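Local coordinates for protein ATP-dependent RNA helicase A (Homo sapiens, PDB 3VYY) that probably unwinds RNA at the expense of ATP and, through its double-stranded RNA-binding domains, facilitates assembly of the RNA-induced silencing complex, at residues M1-G13 with A62-I75. Numbering follows the deposited sequence.
Sequences MGDVKNFLYAWCG and ARDFVNYLVRINEI
The indole of Trp11 receives methyl groups of Leu69 and Ile75 over one face. Leu69 CD1 sits almost on the normal of the six-membered ring, 4.0 Å from its centroid. The other branch of the same leucine brings CD2 to 3.6 Å from Trp11 CH2. Ile75 CD1 lies over the five-membered ring less squarely, 25° from its normal, making a second CH-pi contact. Trp11 reaches these two residues because its chi1 of -173° sets CG opposite the backbone N. Glu74 OE1 lies at the indole edge near CZ2, its carboxylate plane nearly perpendicular to the ring; this oxygen is hydrogen-bonded to Tyr43 OH, and Arg15 makes a cation-pi contact with the indole.

Ile75 CD1 serves two aromatic rings, since it also meets the edge of Phe7, 3.7 Å from CE2 and close to the ring plane. Val66 CG2 approaches the same phenyl ring obliquely at CD2 and reaches Val4 CG1, 3.8 Å away, on the preceding helical turn. Leu8 divides its branches: CD1 touches Phe65 CD2 at 3.8 Å, and CD2 rests on the methyl of Ala62, where Tyr21 of strand 20-26 adjoins both residues. The small alanine side chain accompanies a close backbone approach, with Lys5 CA and Ala62 CA 5.7 Å apart.

Helices 4-13 and 62-71 cross at 51°, their axes 9.4 Å apart, and pack through apolar side chains. A Schellman motif with Asn73 at its positive-phi position ends the second helix, and the chain after it returns Ile75 to the first. This is the pairing of the N- and C-terminal helices in the alpha-beta-beta-beta-alpha fold of a double-stranded RNA-binding domain, which lie together against its three-stranded antiparallel sheet.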
loop_
_atom_site.group_PDB
_atom_site.type_symbol
_atom_site.label_atom_id
_atom_site.label_comp_id
_atom_site.label_asym_id
_atom_site.label_seq_id
_atom_site.Cartn_x
_atom_site.Cartn_y
_atom_site.Cartn_z
ATOM N N MET A 1 -9.829 -2.417 1.611
ATOM C CA MET A 1 -9.990 -3.844 2.001
ATOM C C MET A 1 -8.806 -4.216 2.884
ATOM O O MET A 1 -7.756 -3.580 2.798
ATOM C CB MET A 1 -9.999 -4.715 0.740
ATOM C CG MET A 1 -10.292 -6.195 0.950
ATOM S SD MET A 1 -12.063 -6.520 0.934
ATOM C CE MET A 1 -12.357 -6.875 -0.812
ATOM N N GLY A 2 -8.965 -5.234 3.730
ATOM C CA GLY A 2 -7.815 -5.820 4.422
ATOM C C GLY A 2 -6.770 -6.327 3.432
ATOM O O GLY A 2 -5.564 -6.066 3.586
ATOM N N ASP A 3 -7.258 -6.989 2.377
ATOM C CA ASP A 3 -6.453 -7.835 1.477
ATOM C C ASP A 3 -5.503 -7.150 0.487
ATOM O O ASP A 3 -4.725 -7.832 -0.169
ATOM C CB ASP A 3 -7.374 -8.808 0.715
ATOM C CG ASP A 3 -8.302 -9.603 1.648
ATOM O OD1 ASP A 3 -7.923 -9.826 2.834
ATOM O OD2 ASP A 3 -9.408 -10.004 1.193
ATOM N N VAL A 4 -5.563 -5.828 0.377
ATOM C CA VAL A 4 -4.721 -5.096 -0.577
ATOM C C VAL A 4 -3.227 -5.271 -0.348
ATOM O O VAL A 4 -2.448 -5.278 -1.290
ATOM C CB VAL A 4 -4.963 -3.604 -0.514
ATOM C CG1 VAL A 4 -4.754 -2.998 -1.885
ATOM C CG2 VAL A 4 -6.363 -3.307 0.006
ATOM N N LYS A 5 -2.831 -5.379 0.913
ATOM C CA LYS A 5 -1.442 -5.641 1.262
ATOM C C LYS A 5 -0.997 -6.992 0.714
ATOM O O LYS A 5 0.110 -7.135 0.184
ATOM C CB LYS A 5 -1.287 -5.632 2.771
ATOM C CG LYS A 5 -1.193 -4.259 3.371
ATOM C CD LYS A 5 -1.104 -4.367 4.858
ATOM C CE LYS A 5 -2.458 -4.649 5.454
ATOM N NZ LYS A 5 -2.378 -4.676 6.932
ATOM N N ASN A 6 -1.889 -7.971 0.868
ATOM C CA ASN A 6 -1.706 -9.332 0.405
ATOM C C ASN A 6 -1.692 -9.322 -1.115
ATOM O O ASN A 6 -0.908 -10.033 -1.749
ATOM C CB ASN A 6 -2.856 -10.194 0.937
ATOM C CG ASN A 6 -2.642 -11.670 0.707
ATOM O OD1 ASN A 6 -3.273 -12.271 -0.153
ATOM N ND2 ASN A 6 -1.745 -12.262 1.473
ATOM N N PHE A 7 -2.546 -8.489 -1.703
ATOM C CA PHE A 7 -2.569 -8.343 -3.143
ATOM C C PHE A 7 -1.248 -7.764 -3.646
ATOM O O PHE A 7 -0.625 -8.324 -4.542
ATOM C CB PHE A 7 -3.722 -7.470 -3.611
ATOM C CG PHE A 7 -3.621 -7.110 -5.052
ATOM C CD1 PHE A 7 -4.302 -7.847 -6.014
ATOM C CD2 PHE A 7 -2.790 -6.077 -5.466
ATOM C CE1 PHE A 7 -4.183 -7.534 -7.345
ATOM C CE2 PHE A 7 -2.665 -5.767 -6.807
ATOM C CZ PHE A 7 -3.360 -6.487 -7.743
ATOM N N LEU A 8 -0.830 -6.643 -3.078
ATOM C CA LEU A 8 0.401 -6.010 -3.501
ATOM C C LEU A 8 1.554 -6.958 -3.280
ATOM O O LEU A 8 2.549 -6.914 -3.992
ATOM C CB LEU A 8 0.644 -4.732 -2.706
ATOM C CG LEU A 8 1.994 -4.026 -2.863
ATOM C CD1 LEU A 8 2.275 -3.623 -4.309
ATOM C CD2 LEU A 8 2.065 -2.811 -1.960
ATOM N N TYR A 9 1.423 -7.816 -2.276
ATOM C CA TYR A 9 2.516 -8.690 -1.947
ATOM C C TYR A 9 2.642 -9.735 -3.030
ATOM O O TYR A 9 3.739 -10.000 -3.510
ATOM C CB TYR A 9 2.312 -9.359 -0.603
ATOM C CG TYR A 9 3.573 -10.024 -0.119
ATOM C CD1 TYR A 9 4.575 -9.276 0.506
ATOM C CD2 TYR A 9 3.791 -11.393 -0.307
ATOM C CE1 TYR A 9 5.754 -9.865 0.939
ATOM C CE2 TYR A 9 4.971 -12.001 0.139
ATOM C CZ TYR A 9 5.945 -11.220 0.754
ATOM O OH TYR A 9 7.112 -11.777 1.194
ATOM N N ALA A 10 1.511 -10.322 -3.415
ATOM C CA ALA A 10 1.497 -11.307 -4.473
ATOM C C ALA A 10 1.962 -10.652 -5.760
ATOM O O ALA A 10 2.857 -11.170 -6.429
ATOM C CB ALA A 10 0.121 -11.907 -4.633
ATOM N N TRP A 11 1.385 -9.496 -6.088
ATOM C CA TRP A 11 1.725 -8.803 -7.321
ATOM C C TRP A 11 3.243 -8.734 -7.520
ATOM O O TRP A 11 3.745 -9.005 -8.603
ATOM C CB TRP A 11 1.097 -7.409 -7.350
ATOM C CG TRP A 11 1.271 -6.719 -8.657
ATOM C CD1 TRP A 11 0.485 -6.852 -9.760
ATOM C CD2 TRP A 11 2.309 -5.803 -9.009
ATOM N NE1 TRP A 11 0.971 -6.072 -10.786
ATOM C CE2 TRP A 11 2.093 -5.420 -10.349
ATOM C CE3 TRP A 11 3.402 -5.272 -8.325
ATOM C CZ2 TRP A 11 2.926 -4.521 -11.015
ATOM C CZ3 TRP A 11 4.236 -4.378 -8.991
ATOM C CH2 TRP A 11 3.993 -4.016 -10.318
ATOM N N CYS A 12 3.967 -8.396 -6.466
ATOM C CA CYS A 12 5.419 -8.315 -6.530
ATOM C C CYS A 12 6.075 -9.689 -6.596
ATOM O O CYS A 12 7.165 -9.834 -7.154
ATOM C CB CYS A 12 5.965 -7.555 -5.319
ATOM S SG CYS A 12 5.218 -5.948 -5.093
ATOM N N GLY A 13 5.422 -10.689 -6.013
ATOM C CA GLY A 13 5.949 -12.048 -5.998
ATOM C C GLY A 13 6.090 -12.591 -7.400
ATOM O O GLY A 13 6.962 -13.427 -7.665
ATOM N N ALA A 62 -0.409 0.828 0.926
ATOM C CA ALA A 62 -0.586 -0.166 -0.120
ATOM C C ALA A 62 -1.677 0.284 -1.089
ATOM O O ALA A 62 -1.460 0.289 -2.316
ATOM C CB ALA A 62 -0.892 -1.521 0.462
ATOM N N ARG A 63 -2.826 0.694 -0.552
ATOM C CA ARG A 63 -3.933 1.181 -1.389
ATOM C C ARG A 63 -3.413 2.269 -2.304
ATOM O O ARG A 63 -3.569 2.215 -3.532
ATOM C CB ARG A 63 -5.033 1.752 -0.534
ATOM C CG ARG A 63 -6.373 1.760 -1.169
ATOM C CD ARG A 63 -7.166 3.015 -0.762
ATOM N NE ARG A 63 -6.468 3.821 0.249
ATOM C CZ ARG A 63 -5.867 4.981 0.003
ATOM N NH1 ARG A 63 -5.904 5.490 -1.216
ATOM N NH2 ARG A 63 -5.227 5.630 0.973
ATOM N N ASP A 64 -2.759 3.246 -1.688
ATOM C CA ASP A 64 -2.118 4.302 -2.428
ATOM C C ASP A 64 -1.285 3.726 -3.568
ATOM O O ASP A 64 -1.523 4.038 -4.730
ATOM C CB ASP A 64 -1.260 5.149 -1.496
ATOM C CG ASP A 64 -0.885 6.480 -2.111
ATOM O OD1 ASP A 64 -1.756 7.133 -2.747
ATOM O OD2 ASP A 64 0.287 6.872 -1.953
ATOM N N PHE A 65 -0.334 2.857 -3.238
ATOM C CA PHE A 65 0.502 2.247 -4.263
ATOM C C PHE A 65 -0.273 1.537 -5.373
ATOM O O PHE A 65 -0.125 1.887 -6.543
ATOM C CB PHE A 65 1.510 1.296 -3.672
ATOM C CG PHE A 65 2.693 1.088 -4.560
ATOM C CD1 PHE A 65 3.733 2.016 -4.577
ATOM C CD2 PHE A 65 2.757 -0.005 -5.414
ATOM C CE1 PHE A 65 4.840 1.849 -5.424
ATOM C CE2 PHE A 65 3.842 -0.182 -6.259
ATOM C CZ PHE A 65 4.893 0.740 -6.261
ATOM N N VAL A 66 -1.104 0.554 -5.025
ATOM C CA VAL A 66 -1.926 -0.123 -6.055
ATOM C C VAL A 66 -2.638 0.884 -6.933
ATOM O O VAL A 66 -2.506 0.847 -8.149
ATOM C CB VAL A 66 -2.963 -1.123 -5.471
ATOM C CG1 VAL A 66 -3.811 -1.706 -6.570
ATOM C CG2 VAL A 66 -2.269 -2.258 -4.715
ATOM N N ASN A 67 -3.377 1.798 -6.314
ATOM C CA ASN A 67 -4.094 2.820 -7.068
ATOM C C ASN A 67 -3.182 3.438 -8.125
ATOM O O ASN A 67 -3.599 3.664 -9.260
ATOM C CB ASN A 67 -4.711 3.869 -6.140
ATOM C CG ASN A 67 -5.453 4.979 -6.898
ATOM O OD1 ASN A 67 -4.833 5.920 -7.381
ATOM N ND2 ASN A 67 -6.788 4.892 -6.962
ATOM N N TYR A 68 -1.931 3.665 -7.768
ATOM C CA TYR A 68 -0.971 4.183 -8.723
ATOM C C TYR A 68 -0.618 3.202 -9.860
ATOM O O TYR A 68 -0.617 3.581 -11.037
ATOM C CB TYR A 68 0.281 4.629 -7.991
ATOM C CG TYR A 68 1.519 4.642 -8.847
ATOM C CD1 TYR A 68 1.737 5.663 -9.760
ATOM C CD2 TYR A 68 2.475 3.642 -8.725
ATOM C CE1 TYR A 68 2.873 5.685 -10.532
ATOM C CE2 TYR A 68 3.620 3.654 -9.472
ATOM C CZ TYR A 68 3.820 4.675 -10.377
ATOM O OH TYR A 68 4.962 4.694 -11.151
ATOM N N LEU A 69 -0.311 1.956 -9.515
ATOM C CA LEU A 69 -0.147 0.928 -10.524
ATOM C C LEU A 69 -1.284 1.006 -11.549
ATOM O O LEU A 69 -1.035 0.965 -12.768
ATOM C CB LEU A 69 -0.109 -0.448 -9.881
ATOM C CG LEU A 69 1.056 -0.737 -8.931
ATOM C CD1 LEU A 69 0.807 -2.004 -8.130
ATOM C CD2 LEU A 69 2.410 -0.814 -9.660
ATOM N N VAL A 70 -2.525 1.137 -11.065
ATOM C CA VAL A 70 -3.672 1.259 -11.959
ATOM C C VAL A 70 -3.580 2.528 -12.776
ATOM O O VAL A 70 -3.884 2.519 -13.951
ATOM C CB VAL A 70 -5.026 1.182 -11.215
ATOM C CG1 VAL A 70 -6.153 1.607 -12.095
ATOM C CG2 VAL A 70 -5.276 -0.222 -10.733
ATOM N N ARG A 71 -3.149 3.623 -12.171
ATOM C CA ARG A 71 -3.171 4.885 -12.896
ATOM C C ARG A 71 -2.187 4.817 -14.043
ATOM O O ARG A 71 -2.459 5.276 -15.144
ATOM C CB ARG A 71 -2.850 6.079 -11.992
ATOM C CG ARG A 71 -3.002 7.418 -12.726
ATOM C CD ARG A 71 -3.351 8.522 -11.766
ATOM N NE ARG A 71 -4.178 9.572 -12.375
ATOM C CZ ARG A 71 -3.687 10.672 -12.934
ATOM N NH1 ARG A 71 -2.368 10.851 -12.982
ATOM N NH2 ARG A 71 -4.504 11.586 -13.451
ATOM N N ILE A 72 -1.042 4.226 -13.766
ATOM C CA ILE A 72 0.015 4.108 -14.736
ATOM C C ILE A 72 -0.217 2.906 -15.695
ATOM O O ILE A 72 0.684 2.515 -16.442
ATOM C CB ILE A 72 1.368 4.024 -13.981
ATOM C CG1 ILE A 72 2.433 4.877 -14.672
ATOM C CG2 ILE A 72 1.800 2.566 -13.712
ATOM C CD1 ILE A 72 3.708 5.111 -13.813
ATOM N N ASN A 73 -1.427 2.341 -15.666
ATOM C CA ASN A 73 -1.824 1.175 -16.478
ATOM C C ASN A 73 -0.930 -0.081 -16.382
ATOM O O ASN A 73 -0.741 -0.794 -17.381
ATOM C CB ASN A 73 -2.073 1.559 -17.950
ATOM C CG ASN A 73 -3.090 2.704 -18.109
ATOM O OD1 ASN A 73 -4.097 2.570 -18.818
ATOM N ND2 ASN A 73 -2.819 3.838 -17.465
ATOM N N GLU A 74 -0.402 -0.361 -15.186
ATOM C CA GLU A 74 0.333 -1.614 -14.943
ATOM C C GLU A 74 -0.571 -2.708 -14.366
ATOM O O GLU A 74 -0.241 -3.883 -14.425
ATOM C CB GLU A 74 1.545 -1.381 -14.040
ATOM C CG GLU A 74 2.764 -0.810 -14.748
ATOM C CD GLU A 74 3.759 -1.872 -15.152
ATOM O OE1 GLU A 74 4.464 -2.416 -14.270
ATOM O OE2 GLU A 74 3.857 -2.158 -16.360
ATOM N N ILE A 75 -1.696 -2.316 -13.778
ATOM C CA ILE A 75 -2.786 -3.249 -13.481
ATOM C C ILE A 75 -4.094 -2.631 -13.965
ATOM O O ILE A 75 -4.192 -1.420 -14.117
ATOM C CB ILE A 75 -2.954 -3.538 -11.969
ATOM C CG1 ILE A 75 -1.614 -3.554 -11.247
ATOM C CG2 ILE A 75 -3.700 -4.866 -11.756
ATOM C CD1 ILE A 75 -1.742 -3.782 -9.763
#